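Local coordinates for biofilm-associated surface protein (Staphylococcus aureus, PDB 7C7U) that mediates biofilm formation as a cell wall-anchored surface protein, probably acting as a calcium-binding switch that modulates functional amyloid assembly and cell adhesion, at residues Y186-A191 / N378-S383; K311-N316 / E321-R326; L385-Y390 / G394-Y399; D440-D445 / N539-S544. All coordinates share one frame; numbering follows the deposited sequence.

Contact 1: residues Y186-A191 / N378-S383; sequences YFLTKA and NTLGTS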
loop_
_atom_site.group_PDB
_atom_site.type_symbol
_atom_site.label_atom_id
_atom_site.label_comp_id
_atom_site.label_asym_id
_atom_site.label_seq_id
_atom_site.Cartn_x
_atom_site.Cartn_y
_atom_site.Cartn_z
ATOM N N TYR A 186 19.619 0.726 6.938
ATOM C CA TYR A 186 20.498 0.494 5.813
ATOM C C TYR A 186 21.876 0.158 6.350
ATOM O O TYR A 186 22.241 0.597 7.443
ATOM C CB TYR A 186 20.565 1.694 4.859
ATOM C CG TYR A 186 20.937 3.020 5.496
ATOM C CD1 TYR A 186 22.265 3.452 5.529
ATOM C CD2 TYR A 186 19.971 3.859 6.020
ATOM C CE1 TYR A 186 22.605 4.674 6.090
ATOM C CE2 TYR A 186 20.301 5.088 6.573
ATOM C CZ TYR A 186 21.629 5.480 6.611
ATOM O OH TYR A 186 21.973 6.690 7.167
ATOM N N PHE A 187 22.613 -0.642 5.577
ATOM C CA PHE A 187 23.979 -1.017 5.925
ATOM C C PHE A 187 24.896 0.183 5.802
ATOM O O PHE A 187 24.773 0.985 4.873
ATOM C CB PHE A 187 24.484 -2.118 5.005
ATOM C CG PHE A 187 23.754 -3.412 5.148
ATOM C CD1 PHE A 187 24.099 -4.313 6.150
ATOM C CD2 PHE A 187 22.740 -3.750 4.253
ATOM C CE1 PHE A 187 23.430 -5.523 6.262
ATOM C CE2 PHE A 187 22.076 -4.954 4.358
ATOM C CZ PHE A 187 22.405 -5.839 5.377
ATOM N N LEU A 188 25.828 0.308 6.739
ATOM C CA LEU A 188 26.769 1.413 6.710
ATOM C C LEU A 188 27.951 1.031 5.831
ATOM O O LEU A 188 28.481 -0.079 5.945
ATOM C CB LEU A 188 27.238 1.777 8.118
ATOM C CG LEU A 188 26.141 2.217 9.084
ATOM C CD1 LEU A 188 26.687 2.642 10.432
ATOM C CD2 LEU A 188 25.289 3.327 8.463
ATOM N N THR A 189 28.323 1.928 4.930
ATOM C CA THR A 189 29.496 1.767 4.079
ATOM C C THR A 189 30.426 2.945 4.295
ATOM O O THR A 189 30.112 3.883 5.040
ATOM C CB THR A 189 29.122 1.686 2.591
ATOM O OG1 THR A 189 28.707 2.982 2.135
ATOM C CG2 THR A 189 28.039 0.651 2.338
ATOM N N LYS A 190 31.551 2.931 3.566
ATOM C CA LYS A 190 32.441 4.083 3.605
ATOM C C LYS A 190 31.749 5.365 3.174
ATOM O O LYS A 190 32.194 6.447 3.568
ATOM C CB LYS A 190 33.680 3.835 2.725
ATOM C CG LYS A 190 34.585 2.724 3.257
ATOM C CD LYS A 190 35.740 2.402 2.302
ATOM C CE LYS A 190 36.831 1.637 3.051
ATOM N NZ LYS A 190 37.898 1.127 2.146
ATOM N N ALA A 191 30.647 5.272 2.406
ATOM C CA ALA A 191 29.923 6.476 2.007
ATOM C C ALA A 191 29.284 7.168 3.205
ATOM O O ALA A 191 29.118 8.393 3.204
ATOM C CB ALA A 191 28.851 6.125 0.963
ATOM N N ASN A 378 25.735 2.042 20.987
ATOM C CA ASN A 378 24.597 1.276 20.491
ATOM C C ASN A 378 23.305 2.081 20.456
ATOM O O ASN A 378 22.215 1.508 20.506
ATOM C CB ASN A 378 24.431 -0.026 21.312
ATOM C CG ASN A 378 25.589 -0.990 21.079
ATOM O OD1 ASN A 378 26.145 -1.001 19.997
ATOM N ND2 ASN A 378 25.958 -1.778 22.081
ATOM N N THR A 379 23.383 3.407 20.343
ATOM C CA THR A 379 22.166 4.194 20.236
ATOM C C THR A 379 21.931 4.717 18.818
ATOM O O THR A 379 20.995 5.486 18.610
ATOM C CB THR A 379 22.158 5.367 21.225
ATOM O OG1 THR A 379 23.177 6.310 20.872
ATOM C CG2 THR A 379 22.386 4.876 22.686
ATOM N N LEU A 380 22.731 4.297 17.843
ATOM C CA LEU A 380 22.566 4.751 16.458
ATOM C C LEU A 380 21.589 3.819 15.754
ATOM O O LEU A 380 21.846 2.609 15.635
ATOM C CB LEU A 380 23.904 4.776 15.717
ATOM C CG LEU A 380 23.835 4.965 14.188
ATOM C CD1 LEU A 380 23.166 6.264 13.852
ATOM C CD2 LEU A 380 25.213 4.881 13.534
ATOM N N GLY A 381 20.483 4.384 15.278
ATOM C CA GLY A 381 19.489 3.621 14.547
ATOM C C GLY A 381 19.201 4.287 13.211
ATOM O O GLY A 381 19.107 5.505 13.114
ATOM N N THR A 382 19.087 3.481 12.194
ATOM C CA THR A 382 18.733 4.014 10.889
ATOM C C THR A 382 17.349 3.517 10.547
ATOM O O THR A 382 16.798 2.658 11.231
ATOM C CB THR A 382 19.729 3.584 9.813
ATOM O OG1 THR A 382 19.795 2.147 9.770
ATOM C CG2 THR A 382 21.122 4.171 10.091
ATOM N N SER A 383 16.780 4.080 9.476
ATOM C CA SER A 383 15.482 3.609 9.002
ATOM C C SER A 383 15.376 3.953 7.527
ATOM O O SER A 383 16.106 4.818 7.019
ATOM C CB SER A 383 14.312 4.218 9.780
ATOM O OG SER A 383 14.418 5.628 9.856
#

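Contact 2: residues K311-N316 / E321-R326; sequences KLIEFN and ETVGVR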
loop_
_atom_site.group_PDB
_atom_site.type_symbol
_atom_site.label_atom_id
_atom_site.label_comp_id
_atom_site.label_asym_id
_atom_site.label_seq_id
_atom_site.Cartn_x
_atom_site.Cartn_y
_atom_site.Cartn_z
ATOM N N LYS A 311 12.958 15.242 30.167
ATOM C CA LYS A 311 11.731 15.920 29.761
ATOM C C LYS A 311 11.383 15.674 28.298
ATOM O O LYS A 311 10.224 15.873 27.902
ATOM C CB LYS A 311 11.837 17.430 30.024
ATOM C CG LYS A 311 12.044 17.784 31.498
ATOM C CD LYS A 311 11.790 19.239 31.835
ATOM C CE LYS A 311 12.999 20.101 31.770
ATOM N NZ LYS A 311 12.695 21.483 32.262
ATOM N N LEU A 312 12.353 15.258 27.485
ATOM C CA LEU A 312 12.153 15.081 26.049
ATOM C C LEU A 312 12.071 13.633 25.613
ATOM O O LEU A 312 11.399 13.335 24.618
ATOM C CB LEU A 312 13.274 15.761 25.263
ATOM C CG LEU A 312 13.309 17.268 25.472
ATOM C CD1 LEU A 312 14.417 17.891 24.646
ATOM C CD2 LEU A 312 11.950 17.862 25.117
ATOM N N ILE A 313 12.722 12.734 26.344
ATOM C CA ILE A 313 12.800 11.323 26.004
ATOM C C ILE A 313 12.405 10.516 27.228
ATOM O O ILE A 313 12.936 10.742 28.324
ATOM C CB ILE A 313 14.214 10.934 25.527
ATOM C CG1 ILE A 313 14.519 11.577 24.169
ATOM C CG2 ILE A 313 14.370 9.405 25.468
ATOM C CD1 ILE A 313 15.971 11.467 23.770
ATOM N N GLU A 314 11.493 9.566 27.038
ATOM C CA GLU A 314 11.108 8.613 28.071
ATOM C C GLU A 314 12.142 7.484 28.089
ATOM O O GLU A 314 12.083 6.543 27.288
ATOM C CB GLU A 314 9.695 8.088 27.825
ATOM C CG GLU A 314 9.302 6.979 28.797
ATOM C CD GLU A 314 9.387 7.423 30.261
ATOM O OE1 GLU A 314 8.394 7.989 30.771
ATOM O OE2 GLU A 314 10.455 7.246 30.899
ATOM N N PHE A 315 13.094 7.565 29.015
ATOM C CA PHE A 315 14.121 6.540 29.100
ATOM C C PHE A 315 13.694 5.321 29.907
ATOM O O PHE A 315 14.520 4.412 30.078
ATOM C CB PHE A 315 15.394 7.109 29.723
ATOM C CG PHE A 315 16.214 7.945 28.793
ATOM C CD1 PHE A 315 17.016 7.350 27.831
ATOM C CD2 PHE A 315 16.215 9.327 28.907
ATOM C CE1 PHE A 315 17.808 8.122 26.984
ATOM C CE2 PHE A 315 16.999 10.106 28.068
ATOM C CZ PHE A 315 17.802 9.502 27.101
ATOM N N ASN A 316 12.450 5.285 30.403
ATOM C CA ASN A 316 11.983 4.228 31.309
ATOM C C ASN A 316 13.011 3.974 32.418
ATOM O O ASN A 316 13.490 2.860 32.617
ATOM C CB ASN A 316 11.673 2.943 30.533
ATOM C CG ASN A 316 10.759 3.187 29.344
ATOM O OD1 ASN A 316 9.707 3.798 29.479
ATOM N ND2 ASN A 316 11.159 2.706 28.178
ATOM N N GLU A 321 12.570 -1.591 30.099
ATOM C CA GLU A 321 11.790 -1.406 28.882
ATOM C C GLU A 321 12.568 -0.630 27.817
ATOM O O GLU A 321 13.288 0.326 28.116
ATOM C CB GLU A 321 10.488 -0.674 29.208
ATOM C CG GLU A 321 9.712 -1.313 30.362
ATOM C CD GLU A 321 8.487 -0.512 30.780
ATOM O OE1 GLU A 321 8.447 0.713 30.522
ATOM O OE2 GLU A 321 7.558 -1.116 31.362
ATOM N N THR A 322 12.369 -1.028 26.557
ATOM C CA THR A 322 13.023 -0.384 25.422
ATOM C C THR A 322 12.697 1.108 25.370
ATOM O O THR A 322 11.555 1.519 25.578
ATOM C CB THR A 322 12.579 -1.086 24.131
ATOM O OG1 THR A 322 13.007 -2.454 24.180
ATOM C CG2 THR A 322 13.182 -0.428 22.888
ATOM N N VAL A 323 13.714 1.922 25.085
ATOM C CA VAL A 323 13.528 3.361 24.917
ATOM C C VAL A 323 12.990 3.638 23.510
ATOM O O VAL A 323 13.551 3.169 22.515
ATOM C CB VAL A 323 14.850 4.104 25.154
ATOM C CG1 VAL A 323 14.696 5.605 24.914
ATOM C CG2 VAL A 323 15.391 3.821 26.603
ATOM N N GLY A 324 11.920 4.417 23.418
ATOM C CA GLY A 324 11.369 4.842 22.136
ATOM C C GLY A 324 11.548 6.343 21.959
ATOM O O GLY A 324 11.432 7.104 22.921
ATOM N N VAL A 325 11.860 6.753 20.732
ATOM C CA VAL A 325 11.946 8.163 20.362
ATOM C C VAL A 325 11.198 8.341 19.042
ATOM O O VAL A 325 11.408 7.571 18.101
ATOM C CB VAL A 325 13.404 8.645 20.228
ATOM C CG1 VAL A 325 13.434 10.132 19.977
ATOM C CG2 VAL A 325 14.203 8.336 21.513
ATOM N N ARG A 326 10.310 9.328 18.977
ATOM C CA ARG A 326 9.524 9.563 17.763
ATOM C C ARG A 326 9.831 10.929 17.178
ATOM O O ARG A 326 9.720 11.952 17.867
ATOM C CB ARG A 326 8.029 9.450 18.029
ATOM C CG ARG A 326 7.170 9.923 16.833
ATOM C CD ARG A 326 5.704 9.521 17.031
ATOM N NE ARG A 326 5.502 8.107 16.712
ATOM C CZ ARG A 326 4.357 7.449 16.850
ATOM N NH1 ARG A 326 3.284 8.078 17.328
ATOM N NH2 ARG A 326 4.291 6.164 16.516
HETATM O O HOH W 1 10.331 5.266 25.644
HETATM O O HOH W 2 10.515 9.115 24.344
#

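Contact 3: residues L385-Y390 / G394-Y399; sequences LALQDY and GLLDRY. With CA (calcium ion), chain D.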
loop_
_atom_site.group_PDB
_atom_site.type_symbol
_atom_site.label_atom_id
_atom_site.label_comp_id
_atom_site.label_asym_id
_atom_site.label_seq_id
_atom_site.Cartn_x
_atom_site.Cartn_y
_atom_site.Cartn_z
ATOM N N LEU A 385 12.180 4.617 4.597
ATOM C CA LEU A 385 10.778 4.728 4.155
ATOM C C LEU A 385 10.731 4.361 2.673
ATOM O O LEU A 385 11.299 5.068 1.836
ATOM C CB LEU A 385 10.220 6.131 4.408
ATOM C CG LEU A 385 8.819 6.431 3.784
ATOM C CD1 LEU A 385 7.753 5.700 4.566
ATOM C CD2 LEU A 385 8.584 7.916 3.769
ATOM N N ALA A 386 10.127 3.207 2.364
ATOM C CA ALA A 386 10.079 2.645 1.012
ATOM C C ALA A 386 8.713 2.987 0.404
ATOM O O ALA A 386 7.731 2.273 0.597
ATOM C CB ALA A 386 10.302 1.138 1.046
ATOM N N LEU A 387 8.646 4.124 -0.271
ATOM C CA LEU A 387 7.437 4.522 -0.982
ATOM C C LEU A 387 7.378 3.849 -2.347
ATOM O O LEU A 387 8.393 3.726 -3.045
ATOM C CB LEU A 387 7.391 6.038 -1.146
ATOM C CG LEU A 387 7.297 6.829 0.144
ATOM C CD1 LEU A 387 7.076 8.310 -0.134
ATOM C CD2 LEU A 387 6.192 6.248 1.040
ATOM N N GLN A 388 6.172 3.443 -2.743
ATOM C CA GLN A 388 5.990 2.689 -3.973
ATOM C C GLN A 388 4.678 3.082 -4.643
ATOM O O GLN A 388 3.676 3.321 -3.965
ATOM C CB GLN A 388 6.015 1.197 -3.656
ATOM C CG GLN A 388 6.283 0.295 -4.804
ATOM C CD GLN A 388 6.639 -1.101 -4.338
ATOM O OE1 GLN A 388 7.710 -1.324 -3.769
ATOM N NE2 GLN A 388 5.721 -2.041 -4.531
ATOM N N ASP A 389 4.699 3.180 -5.978
ATOM C CA ASP A 389 3.491 3.389 -6.803
ATOM C C ASP A 389 3.568 2.298 -7.857
ATOM O O ASP A 389 3.969 2.551 -8.997
ATOM C CB ASP A 389 3.467 4.798 -7.398
ATOM C CG ASP A 389 2.178 5.100 -8.215
ATOM O OD1 ASP A 389 1.294 4.245 -8.301
ATOM O OD2 ASP A 389 2.089 6.216 -8.745
ATOM N N TYR A 390 3.220 1.076 -7.448
ATOM C CA TYR A 390 3.519 -0.093 -8.263
ATOM C C TYR A 390 2.993 0.065 -9.688
ATOM O O TYR A 390 3.677 -0.296 -10.655
ATOM C CB TYR A 390 2.937 -1.342 -7.605
ATOM C CG TYR A 390 3.283 -2.623 -8.337
ATOM C CD1 TYR A 390 2.622 -2.985 -9.513
ATOM C CD2 TYR A 390 4.288 -3.462 -7.861
ATOM C CE1 TYR A 390 2.950 -4.153 -10.185
ATOM C CE2 TYR A 390 4.623 -4.629 -8.526
ATOM C CZ TYR A 390 3.951 -4.970 -9.685
ATOM O OH TYR A 390 4.286 -6.131 -10.344
ATOM N N GLY A 394 -0.085 7.403 -9.736
ATOM C CA GLY A 394 -0.003 8.579 -8.901
ATOM C C GLY A 394 -0.404 8.383 -7.451
ATOM O O GLY A 394 -0.150 9.274 -6.638
ATOM N N LEU A 395 -1.031 7.264 -7.102
ATOM C CA LEU A 395 -1.432 6.976 -5.724
ATOM C C LEU A 395 -0.499 5.929 -5.127
ATOM O O LEU A 395 -0.457 4.795 -5.619
ATOM C CB LEU A 395 -2.860 6.447 -5.667
ATOM C CG LEU A 395 -3.970 7.318 -6.246
ATOM C CD1 LEU A 395 -5.327 6.640 -5.990
ATOM C CD2 LEU A 395 -3.947 8.715 -5.663
ATOM N N LEU A 396 0.184 6.281 -4.030
ATOM C CA LEU A 396 1.099 5.335 -3.398
ATOM C C LEU A 396 0.381 4.033 -3.073
ATOM O O LEU A 396 -0.812 4.029 -2.763
ATOM C CB LEU A 396 1.691 5.924 -2.109
ATOM C CG LEU A 396 2.623 7.125 -2.269
ATOM C CD1 LEU A 396 3.143 7.624 -0.911
ATOM C CD2 LEU A 396 3.788 6.748 -3.197
ATOM N N ASP A 397 1.123 2.922 -3.136
ATOM C CA ASP A 397 0.618 1.624 -2.695
ATOM C C ASP A 397 -0.158 1.732 -1.393
ATOM O O ASP A 397 -1.324 1.321 -1.307
ATOM C CB ASP A 397 1.771 0.641 -2.484
ATOM C CG ASP A 397 2.325 0.074 -3.769
ATOM O OD1 ASP A 397 2.256 0.743 -4.811
ATOM O OD2 ASP A 397 2.871 -1.047 -3.716
ATOM N N ARG A 398 0.488 2.279 -0.358
ATOM C CA ARG A 398 -0.155 2.298 0.952
ATOM C C ARG A 398 -1.340 3.249 0.982
ATOM O O ARG A 398 -2.294 3.011 1.725
ATOM C CB ARG A 398 0.853 2.658 2.047
ATOM C CG ARG A 398 1.250 4.104 2.112
ATOM C CD ARG A 398 2.414 4.263 3.081
ATOM N NE ARG A 398 3.629 3.680 2.532
ATOM C CZ ARG A 398 4.684 3.307 3.250
ATOM N NH1 ARG A 398 4.704 3.440 4.575
ATOM N NH2 ARG A 398 5.724 2.788 2.631
ATOM N N TYR A 399 -1.310 4.321 0.188
ATOM C CA TYR A 399 -2.497 5.161 0.075
ATOM C C TYR A 399 -3.657 4.386 -0.530
ATOM O O TYR A 399 -4.784 4.459 -0.027
ATOM C CB TYR A 399 -2.195 6.410 -0.748
ATOM C CG TYR A 399 -3.343 7.390 -0.837
ATOM C CD1 TYR A 399 -4.342 7.246 -1.809
ATOM C CD2 TYR A 399 -3.427 8.466 0.038
ATOM C CE1 TYR A 399 -5.377 8.141 -1.904
ATOM C CE2 TYR A 399 -4.488 9.371 -0.047
ATOM C CZ TYR A 399 -5.449 9.206 -1.024
ATOM O OH TYR A 399 -6.509 10.088 -1.132
HETATM CA CA CA D . -0.664 3.342 -7.414
HETATM O O HOH W 3 8.306 1.665 3.868
HETATM O O HOH W 4 3.722 3.103 -0.535
HETATM O O HOH W 5 0.169 1.196 -6.276
#

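Contact 4: residues D440-D445 / N539-S544; sequences DITTED and NGTSGS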
loop_
_atom_site.group_PDB
_atom_site.type_symbol
_atom_site.label_atom_id
_atom_site.label_comp_id
_atom_site.label_asym_id
_atom_site.label_seq_id
_atom_site.Cartn_x
_atom_site.Cartn_y
_atom_site.Cartn_z
ATOM N N ASP A 440 -31.881 2.293 -23.956
ATOM C CA ASP A 440 -32.904 3.257 -24.341
ATOM C C ASP A 440 -34.291 2.726 -23.964
ATOM O O ASP A 440 -34.533 1.513 -23.955
ATOM C CB ASP A 440 -32.850 3.550 -25.850
ATOM C CG ASP A 440 -31.544 4.210 -26.289
ATOM O OD1 ASP A 440 -30.806 4.762 -25.440
ATOM O OD2 ASP A 440 -31.284 4.221 -27.515
ATOM N N ILE A 441 -35.206 3.643 -23.634
ATOM C CA ILE A 441 -36.596 3.294 -23.321
ATOM C C ILE A 441 -37.539 4.179 -24.143
ATOM O O ILE A 441 -37.100 5.055 -24.883
ATOM C CB ILE A 441 -36.900 3.409 -21.812
ATOM C CG1 ILE A 441 -36.693 4.843 -21.331
ATOM C CG2 ILE A 441 -36.055 2.421 -20.992
ATOM C CD1 ILE A 441 -37.332 5.082 -19.984
ATOM N N THR A 442 -38.849 3.930 -24.032
ATOM C CA THR A 442 -39.834 4.770 -24.716
ATOM C C THR A 442 -40.574 5.654 -23.714
ATOM O O THR A 442 -40.470 5.488 -22.493
ATOM C CB THR A 442 -40.871 3.958 -25.521
ATOM O OG1 THR A 442 -41.907 3.474 -24.652
ATOM C CG2 THR A 442 -40.240 2.793 -26.263
ATOM N N THR A 443 -41.336 6.605 -24.264
ATOM C CA THR A 443 -42.187 7.486 -23.474
ATOM C C THR A 443 -43.270 6.736 -22.706
ATOM O O THR A 443 -43.864 7.326 -21.803
ATOM C CB THR A 443 -42.862 8.539 -24.371
ATOM O OG1 THR A 443 -43.762 7.881 -25.269
ATOM C CG2 THR A 443 -41.842 9.375 -25.183
ATOM N N GLU A 444 -43.532 5.459 -23.015
ATOM C CA GLU A 444 -44.504 4.669 -22.256
ATOM C C GLU A 444 -43.874 3.842 -21.137
ATOM O O GLU A 444 -44.604 3.295 -20.302
ATOM C CB GLU A 444 -45.283 3.740 -23.186
ATOM C CG GLU A 444 -46.443 4.466 -23.868
ATOM C CD GLU A 444 -47.179 3.603 -24.871
ATOM O OE1 GLU A 444 -46.573 2.623 -25.363
ATOM O OE2 GLU A 444 -48.363 3.913 -25.166
ATOM N N ASP A 445 -42.553 3.753 -21.093
ATOM C CA ASP A 445 -41.873 2.973 -20.060
ATOM C C ASP A 445 -41.820 3.725 -18.739
ATOM O O ASP A 445 -41.838 4.961 -18.695
ATOM C CB ASP A 445 -40.455 2.608 -20.507
ATOM C CG ASP A 445 -40.454 1.483 -21.518
ATOM O OD1 ASP A 445 -40.978 0.399 -21.174
ATOM O OD2 ASP A 445 -39.975 1.687 -22.660
ATOM N N ASN A 539 -32.049 -5.775 -20.697
ATOM C CA ASN A 539 -32.855 -4.573 -20.510
ATOM C C ASN A 539 -33.450 -4.160 -21.848
ATOM O O ASN A 539 -32.788 -4.257 -22.886
ATOM C CB ASN A 539 -32.018 -3.421 -19.937
ATOM C CG ASN A 539 -31.162 -3.855 -18.764
ATOM O OD1 ASN A 539 -31.674 -4.113 -17.681
ATOM N ND2 ASN A 539 -29.857 -3.968 -18.986
ATOM N N GLY A 540 -34.692 -3.697 -21.820
ATOM C CA GLY A 540 -35.368 -3.315 -23.052
ATOM C C GLY A 540 -36.761 -2.828 -22.741
ATOM O O GLY A 540 -37.235 -2.890 -21.599
ATOM N N THR A 541 -37.422 -2.329 -23.777
ATOM C CA THR A 541 -38.728 -1.737 -23.547
ATOM C C THR A 541 -39.740 -2.795 -23.098
ATOM O O THR A 541 -39.690 -3.967 -23.491
ATOM C CB THR A 541 -39.217 -0.994 -24.791
ATOM O OG1 THR A 541 -40.413 -0.283 -24.462
ATOM C CG2 THR A 541 -39.499 -1.950 -25.915
ATOM N N SER A 542 -40.678 -2.357 -22.270
ATOM C CA SER A 542 -41.647 -3.272 -21.691
ATOM C C SER A 542 -42.526 -3.876 -22.787
ATOM O O SER A 542 -42.923 -3.197 -23.741
ATOM C CB SER A 542 -42.487 -2.522 -20.660
ATOM O OG SER A 542 -43.420 -3.376 -20.037
ATOM N N GLY A 543 -42.808 -5.174 -22.659
ATOM C CA GLY A 543 -43.587 -5.898 -23.641
ATOM C C GLY A 543 -42.837 -6.338 -24.884
ATOM O O GLY A 543 -43.405 -7.075 -25.696
ATOM N N SER A 544 -41.594 -5.907 -25.075
ATOM C CA SER A 544 -40.776 -6.445 -26.152
ATOM C C SER A 544 -40.179 -7.786 -25.739
ATOM O O SER A 544 -39.940 -8.048 -24.559
ATOM C CB SER A 544 -39.654 -5.472 -26.528
ATOM O OG SER A 544 -38.627 -5.455 -25.544
#

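Contact 1: residues Y186-A191 / N378-S383
Thr382 lies across one face of the Tyr186 ring, the two side chains crossing at about a right angle. Its methyl group meets the face: CG2 sits 4.0 Å from the centroid of the Tyr186 ring, 26° off the ring normal and displaced toward the rim, a CH-pi contact. The branch carbon is close as well, with Thr382 CB 3.6 Å from Tyr186 CE2. The other branch of the threonine turns to the backbone. With OG1 set between its own backbone N and carbonyl carbon (chi1 57°), the hydroxyl accepts a hydrogen bond from Tyr186 N at 3.2 Å, with an angle of 152° at the hydrogen. Threonine suits the place because one short side chain offers a methyl to the ring and an oxygen to the amide. At the edge of the ring, near its plane, the carbonyl oxygen of Ser383 lies 4.1 Å from Tyr186 CD2. This is a join between two beta sheets: Tyr186 belongs to strand 183-187 of the mixed N-terminal sheet, whereas Thr382 is on strand 381-388, an outermost strand of a four-stranded antiparallel sheet, and between these two segments the hydrogen bond comes from a side chain, not from paired backbones. Farther along, Leu188 and Leu380 reach toward each other tip to tip, CD1 of Leu188 meeting CD2 of Leu380 at 4.1 Å. Branched aliphatic ends suit a place where the two leucines make only van der Waals contact. Helix 193-199 adds Leu195, which touches Tyr186 and both leucines, while Thr363 of strand 359-369 also packs on Tyr186.

Contact 2: residues K311-N316 / E321-R326
Asn316 and Glu321 make a direct polar link: Asn316 ND2 donates to the backbone oxygen of Glu321 at 3.2 Å. The amide approaches from above the carbonyl plane, 78° out of it, so the bond misses the lone pairs although its N-H is fairly straight (153°). The side chains cross at about a right angle. Asn316 takes positive phi, which asparagine tolerates well, and its own N is held by Glu314 OE2 at 2.8 Å.

Water carries further links. One molecule lies 2.7 Å from Glu314 O, to which it probably donates, and accepts from Gly324 N; a second accepts from Glu314 N and donates to Gly324 O. Residues 313-316 run nearly antiparallel to 321-325, and the waters bridge Glu314 and Gly324 much as direct bonds would between paired strands. Strand 323-331 is central in a five-stranded antiparallel sheet, bonded on its other side to strand 228-237, while farther on strand 265-272 takes over this side.

Apolar contacts join Ile313 and Phe315 to two valines. Ile313 CG2 meets Val323 CG1 at 3.9 Å and Val325 CG2 at 4.1 Å, and also lies over the centre of one Phe315 ring face. Val323 CG2 approaches Phe315 CD1 obliquely at 4.1 Å.

Contact 3: residues L385-Y390 / G394-Y399
Asp397 turns its side chain toward strand 381-388, meeting the end of the strand and the residues just after it. CB lies 3.6 Å from Gln388 O, the oxygen that also accepts a nearly straight 2.7 Å bond from Asp397 N. With CG anti to the carbonyl carbon (chi1 -77°), the carboxylate reaches past that oxygen to the amide of Tyr390, two residues on. OD1 accepts from Tyr390 N at 2.8 Å through its syn lone pair, with an angle of 167°, and takes a further hydrogen bond from a calcium-bound water. From Gln388 NE2, OD2 receives a weak bond; stronger partners are Ser23 for OD2 and the backbone oxygen of Met21 for NE2. Leu396 is the N-cap, so Asp397 opens helix 397-404, where a carboxylate is favourable.

Beside this lies the ion. Asp389 divides its carboxylate: OD1 binds calcium at 2.3 Å, while OD2 accepts from Gly394 N at 2.7 Å through its syn lone pair. Gly394 has a positive phi at which a side chain would strike the preceding carbonyl. Leu395 contributes its backbone oxygen to calcium, and Asp391, Asp393, Glu400 and the water complete the site, an EF-hand-like loop entering the helix.

Away from the metal, Leu387 CD2 touches Leu396 CD1 at 3.9 Å and lies over one face of the Arg398 guanidinium, whose edge meets two bridging waters. Asp397 therefore acts in the second shell, tying a calcium-bound water to the strand backbone, and calcium probably helps offset the negative charge gathered here, which would couple ion binding to the strand-helix junction.

Contact 4: residues D440-D445 / N539-S544
Asp445 joins the two turns with both carboxylate oxygens. OD2 accepts from the Thr541 hydroxyl, OG1 to OD2 being 2.7 Å, on the syn lone pair, while OD1 takes the backbone amide of Ser542 at 3.0 Å in a bond of 166°, met on the syn side and 16° out of the carboxylate plane. The Asp445 and Thr541 side chains cross at about a right angle. Thr541 carries OG1 anti to its backbone N (chi1 -172°), and this points the hydroxyl at the acid. Inside its own turn, the anti lone pair of OD2 accepts from Thr442 N at 2.9 Å. Two good donors on OD2 and a third on OD1 fix the rotation of the carboxylate, and the two oxygens of a short, little-flexible aspartate bond its own turn and the facing one together.

Each segment contains a beta turn. Thr442 to Asp445 forms a type I turn leading out of strand 437-442, reinforced by an ST turn in which Thr442 OG1 accepts from Glu444 N at 3.0 Å. Thr541 to Ser544 forms a type II turn between strands 535-539 and 545-550, with Gly543 at the positive phi that such a turn requires. Thr541 O closes it twice, accepting from Ser544 N and, at 2.7 Å, from Ser544 OG. The contact thus ties together two successive beta domains near the C-terminal end.

Packing is slight. Thr442 CG2 rests 3.6 Å from Thr541 OG1. The Ser542 hydroxyl turns elsewhere, to the carbonyl oxygens of Pro562 and Ala563, and Thr566 packs against Asp445.

Contacts 1 and 3 share strand 381-388: its start meets strand 183-187 of the N-terminal sheet, and its far end runs into the calcium loop, with contact centres about 24 Å apart. Contact 2 falls within the sequence spanned by contact 1 and packs a loop against the central strand of the five-stranded sheet, its centre about 20 Å from that of contact 1. Contact 4 comes last along the chain, about 47 Å from contact 3 and about 71 Å from each of the others (centre to centre). The elongated chain is thus a series of beta domains, with the calcium-bound segment of contact 3 between the two ends, a position consistent with calcium setting their relative arrangement.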